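Local atomic coordinates of ferritin heavy chain (Trichoplusia ni, PDB entry 1Z6O), a protein that oxidises ferrous iron and, together with light chains in a 24-subunit secreted shell, stores it as ferric hydroxide. Residues 28-39 with 112-123. Residues are numbered along the deposited sequence; the frame is centred on the assembly and turned at random.
Sequences QIQMEVGASLQY and ALSMESDVTKSI. With FE (Fe (III) ion), chain B.
Tyr-39 reaches across to Glu-116, its OH donating to OE2 at 2.6 Å. The bond uses the anti lone pair of OE2, and ring and carboxylate lie nearly coplanar (9° apart), so Glu-116 meets the ring at its edge. One face of the same ring carries Met-115 CE, 4.0 Å from the centroid, a CH-pi contact, with SD farther above in a Met-aromatic contact; a bend at chi3 folds this methyl back over the ring and against CB of Ala-35 and CB of Gln-38. At the other end of the contact Ser-122 OG donates to Gln-28 OE1 at 2.5 Å, in the amide carbonyl plane and on a lone pair. Met-31, extended beyond CG, lays SD against Ser-122 CB (3.4 Å) and puts CE near Val-119 CG2 (4.0 Å).

Between these ends lies the ferroxidase centre. Glu-32 OE2 binds the iron(III) ion at 2.0 Å, together with two waters, Glu-67 and His-70. Gln-28 is its second shell: while OE1 takes the Ser-122 hydroxyl, NE2 donates to Glu-32 OE1 (3.0 Å, 161°) from above the carboxylate plane, so one amide ties the iron ligand to the opposite helix. Glu-116, inferred to bind a second iron, is positioned by Tyr-39 on OE2 and by Gln-153 on OE1.

The two helices run antiparallel, 171° between directions and 10.9 Å between segment axes, as part of the ferritin four-helix bundle. Helix 54-80 brings Glu-67 and His-70 to the iron, while helix 139-168 packs on Glu-116, Val-119 and Ile-123.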
loop_
_atom_site.group_PDB
_atom_site.type_symbol
_atom_site.label_atom_id
_atom_site.label_comp_id
_atom_site.label_asym_id
_atom_site.label_seq_id
_atom_site.Cartn_x
_atom_site.Cartn_y
_atom_site.Cartn_z
ATOM N N GLN M 28 42.705 -27.541 -26.898
ATOM C CA GLN M 28 42.374 -26.319 -26.155
ATOM C C GLN M 28 41.601 -26.663 -24.875
ATOM O O GLN M 28 41.791 -26.032 -23.835
ATOM C CB GLN M 28 41.529 -25.371 -27.022
ATOM C CG GLN M 28 41.335 -23.979 -26.398
ATOM C CD GLN M 28 42.666 -23.268 -26.208
ATOM O OE1 GLN M 28 43.530 -23.334 -27.073
ATOM N NE2 GLN M 28 42.835 -22.580 -25.078
ATOM N N ILE M 29 40.722 -27.659 -24.954
ATOM C CA ILE M 29 39.953 -28.073 -23.780
ATOM C C ILE M 29 40.906 -28.520 -22.668
ATOM O O ILE M 29 40.742 -28.132 -21.504
ATOM C CB ILE M 29 38.950 -29.193 -24.167
ATOM C CG1 ILE M 29 37.800 -28.566 -24.973
ATOM C CG2 ILE M 29 38.407 -29.910 -22.913
ATOM C CD1 ILE M 29 36.948 -29.583 -25.775
ATOM N N GLN M 30 41.919 -29.311 -23.016
ATOM C CA GLN M 30 42.884 -29.756 -22.008
ATOM C C GLN M 30 43.661 -28.553 -21.467
ATOM O O GLN M 30 43.973 -28.485 -20.277
ATOM C CB GLN M 30 43.871 -30.787 -22.598
ATOM C CG GLN M 30 45.022 -31.171 -21.634
ATOM C CD GLN M 30 44.521 -31.809 -20.337
ATOM O OE1 GLN M 30 43.745 -32.753 -20.368
ATOM N NE2 GLN M 30 44.972 -31.294 -19.195
ATOM N N MET M 31 43.976 -27.599 -22.334
ATOM C CA MET M 31 44.703 -26.416 -21.884
ATOM C C MET M 31 43.890 -25.596 -20.867
ATOM O O MET M 31 44.443 -25.098 -19.888
ATOM C CB MET M 31 45.073 -25.526 -23.072
ATOM C CG MET M 31 45.928 -24.327 -22.663
ATOM S SD MET M 31 46.409 -23.330 -24.086
ATOM C CE MET M 31 47.972 -22.564 -23.440
ATOM N N GLU M 32 42.585 -25.450 -21.097
ATOM C CA GLU M 32 41.734 -24.697 -20.163
ATOM C C GLU M 32 41.706 -25.421 -18.815
ATOM O O GLU M 32 41.773 -24.788 -17.761
ATOM C CB GLU M 32 40.295 -24.577 -20.691
ATOM C CG GLU M 32 40.165 -23.893 -22.057
ATOM C CD GLU M 32 40.469 -22.394 -22.044
ATOM O OE1 GLU M 32 40.717 -21.840 -23.144
ATOM O OE2 GLU M 32 40.443 -21.760 -20.963
ATOM N N VAL M 33 41.589 -26.746 -18.846
ATOM C CA VAL M 33 41.572 -27.518 -17.602
ATOM C C VAL M 33 42.906 -27.349 -16.874
ATOM O O VAL M 33 42.935 -27.157 -15.655
ATOM C CB VAL M 33 41.268 -29.020 -17.881
ATOM C CG1 VAL M 33 41.521 -29.871 -16.622
ATOM C CG2 VAL M 33 39.799 -29.160 -18.306
ATOM N N GLY M 34 44.009 -27.406 -17.619
ATOM C CA GLY M 34 45.320 -27.214 -17.010
ATOM C C GLY M 34 45.405 -25.842 -16.345
ATOM O O GLY M 34 45.974 -25.697 -15.261
ATOM N N ALA M 35 44.852 -24.821 -16.993
ATOM C CA ALA M 35 44.866 -23.485 -16.411
ATOM C C ALA M 35 44.020 -23.470 -15.132
ATOM O O ALA M 35 44.422 -22.846 -14.148
ATOM C CB ALA M 35 44.335 -22.447 -17.417
ATOM N N SER M 36 42.870 -24.158 -15.119
ATOM C CA SER M 36 42.048 -24.162 -13.906
ATOM C C SER M 36 42.826 -24.769 -12.744
ATOM O O SER M 36 42.741 -24.271 -11.624
ATOM C CB SER M 36 40.705 -24.925 -14.077
ATOM O OG SER M 36 40.856 -26.347 -14.056
ATOM N N LEU M 37 43.595 -25.821 -13.009
ATOM C CA LEU M 37 44.373 -26.469 -11.947
ATOM C C LEU M 37 45.506 -25.579 -11.450
ATOM O O LEU M 37 45.814 -25.568 -10.257
ATOM C CB LEU M 37 44.950 -27.803 -12.439
ATOM C CG LEU M 37 43.909 -28.770 -13.026
ATOM C CD1 LEU M 37 44.581 -30.057 -13.483
ATOM C CD2 LEU M 37 42.862 -29.075 -11.989
ATOM N N GLN M 38 46.133 -24.833 -12.353
ATOM C CA GLN M 38 47.224 -23.956 -11.935
ATOM C C GLN M 38 46.665 -22.806 -11.078
ATOM O O GLN M 38 47.306 -22.378 -10.117
ATOM C CB GLN M 38 47.990 -23.415 -13.157
ATOM C CG GLN M 38 49.168 -22.508 -12.781
ATOM C CD GLN M 38 50.219 -23.235 -11.948
ATOM O OE1 GLN M 38 51.110 -23.882 -12.486
ATOM N NE2 GLN M 38 50.097 -23.147 -10.625
ATOM N N TYR M 39 45.477 -22.301 -11.421
ATOM C CA TYR M 39 44.858 -21.240 -10.617
ATOM C C TYR M 39 44.447 -21.783 -9.246
ATOM O O TYR M 39 44.512 -21.057 -8.253
ATOM C CB TYR M 39 43.635 -20.644 -11.333
ATOM C CG TYR M 39 44.000 -19.605 -12.371
ATOM C CD1 TYR M 39 43.473 -19.657 -13.663
ATOM C CD2 TYR M 39 44.827 -18.529 -12.036
ATOM C CE1 TYR M 39 43.757 -18.647 -14.607
ATOM C CE2 TYR M 39 45.113 -17.520 -12.960
ATOM C CZ TYR M 39 44.577 -17.582 -14.237
ATOM O OH TYR M 39 44.846 -16.558 -15.120
ATOM N N ALA M 112 50.134 -15.288 -13.907
ATOM C CA ALA M 112 48.780 -15.377 -14.476
ATOM C C ALA M 112 48.725 -14.670 -15.840
ATOM O O ALA M 112 48.117 -15.172 -16.788
ATOM C CB ALA M 112 47.755 -14.739 -13.529
ATOM N N LEU M 113 49.348 -13.501 -15.934
ATOM C CA LEU M 113 49.355 -12.758 -17.199
ATOM C C LEU M 113 50.015 -13.599 -18.301
ATOM O O LEU M 113 49.530 -13.662 -19.428
ATOM C CB LEU M 113 50.109 -11.428 -17.029
ATOM C CG LEU M 113 50.301 -10.539 -18.271
ATOM C CD1 LEU M 113 48.943 -10.222 -18.921
ATOM C CD2 LEU M 113 51.012 -9.236 -17.844
ATOM N N SER M 114 51.121 -14.252 -17.965
ATOM C CA SER M 114 51.829 -15.101 -18.921
ATOM C C SER M 114 50.981 -16.325 -19.317
ATOM O O SER M 114 50.980 -16.741 -20.476
ATOM C CB SER M 114 53.168 -15.542 -18.307
ATOM O OG SER M 114 53.788 -16.515 -19.117
ATOM N N MET M 115 50.266 -16.908 -18.356
ATOM C CA MET M 115 49.389 -18.048 -18.648
ATOM C C MET M 115 48.279 -17.588 -19.606
ATOM O O MET M 115 47.944 -18.284 -20.563
ATOM C CB MET M 115 48.703 -18.570 -17.370
ATOM C CG MET M 115 49.615 -19.185 -16.316
ATOM S SD MET M 115 48.691 -19.443 -14.737
ATOM C CE MET M 115 47.233 -20.370 -15.386
ATOM N N GLU M 116 47.688 -16.426 -19.333
ATOM C CA GLU M 116 46.610 -15.919 -20.188
ATOM C C GLU M 116 47.137 -15.617 -21.588
ATOM O O GLU M 116 46.480 -15.900 -22.585
ATOM C CB GLU M 116 45.976 -14.657 -19.582
ATOM C CG GLU M 116 45.185 -14.923 -18.292
ATOM C CD GLU M 116 44.122 -16.019 -18.454
ATOM O OE1 GLU M 116 43.529 -16.132 -19.549
ATOM O OE2 GLU M 116 43.867 -16.765 -17.480
ATOM N N SER M 117 48.330 -15.040 -21.648
ATOM C CA SER M 117 48.976 -14.715 -22.916
ATOM C C SER M 117 49.171 -16.017 -23.736
ATOM O O SER M 117 48.965 -16.039 -24.959
ATOM C CB SER M 117 50.332 -14.019 -22.613
ATOM O OG SER M 117 51.012 -13.710 -23.806
ATOM N N ASP M 118 49.568 -17.099 -23.070
ATOM C CA ASP M 118 49.737 -18.395 -23.750
ATOM C C ASP M 118 48.393 -18.926 -24.253
ATOM O O ASP M 118 48.304 -19.500 -25.347
ATOM C CB ASP M 118 50.320 -19.451 -22.805
ATOM C CG ASP M 118 51.785 -19.225 -22.504
ATOM O OD1 ASP M 118 52.449 -18.496 -23.272
ATOM O OD2 ASP M 118 52.273 -19.792 -21.505
ATOM N N VAL M 119 47.347 -18.762 -23.449
ATOM C CA VAL M 119 46.021 -19.224 -23.858
ATOM C C VAL M 119 45.531 -18.424 -25.067
ATOM O O VAL M 119 44.944 -18.982 -25.991
ATOM C CB VAL M 119 44.997 -19.107 -22.691
ATOM C CG1 VAL M 119 43.564 -19.303 -23.211
ATOM C CG2 VAL M 119 45.315 -20.161 -21.628
ATOM N N THR M 120 45.785 -17.118 -25.072
ATOM C CA THR M 120 45.358 -16.278 -26.192
ATOM C C THR M 120 46.029 -16.744 -27.484
ATOM O O THR M 120 45.395 -16.867 -28.534
ATOM C CB THR M 120 45.718 -14.808 -25.930
ATOM O OG1 THR M 120 45.060 -14.385 -24.731
ATOM C CG2 THR M 120 45.276 -13.907 -27.103
ATOM N N LYS M 121 47.322 -17.005 -27.402
ATOM C CA LYS M 121 48.072 -17.468 -28.563
ATOM C C LYS M 121 47.534 -18.833 -29.024
ATOM O O LYS M 121 47.392 -19.094 -30.222
ATOM C CB LYS M 121 49.548 -17.573 -28.181
ATOM C CG LYS M 121 50.474 -17.979 -29.296
ATOM C CD LYS M 121 51.918 -17.921 -28.791
ATOM C CE LYS M 121 52.877 -18.552 -29.787
ATOM N NZ LYS M 121 54.265 -18.648 -29.239
ATOM N N SER M 122 47.224 -19.703 -28.072
ATOM C CA SER M 122 46.699 -21.019 -28.419
ATOM C C SER M 122 45.322 -20.911 -29.102
ATOM O O SER M 122 45.049 -21.613 -30.081
ATOM C CB SER M 122 46.619 -21.895 -27.156
ATOM O OG SER M 122 46.034 -23.146 -27.468
ATOM N N ILE M 123 44.449 -20.037 -28.600
ATOM C CA ILE M 123 43.132 -19.864 -29.223
ATOM C C ILE M 123 43.305 -19.325 -30.653
ATOM O O ILE M 123 42.601 -19.742 -31.567
ATOM C CB ILE M 123 42.243 -18.891 -28.389
ATOM C CG1 ILE M 123 41.838 -19.587 -27.076
ATOM C CG2 ILE M 123 40.975 -18.494 -29.182
ATOM C CD1 ILE M 123 41.320 -18.636 -26.013
HETATM FE FE FE B . 40.252 -19.868 -20.473
HETATM O O HOH W 1 41.494 -18.252 -20.244
HETATM O O HOH W 2 40.068 -19.477 -22.476
#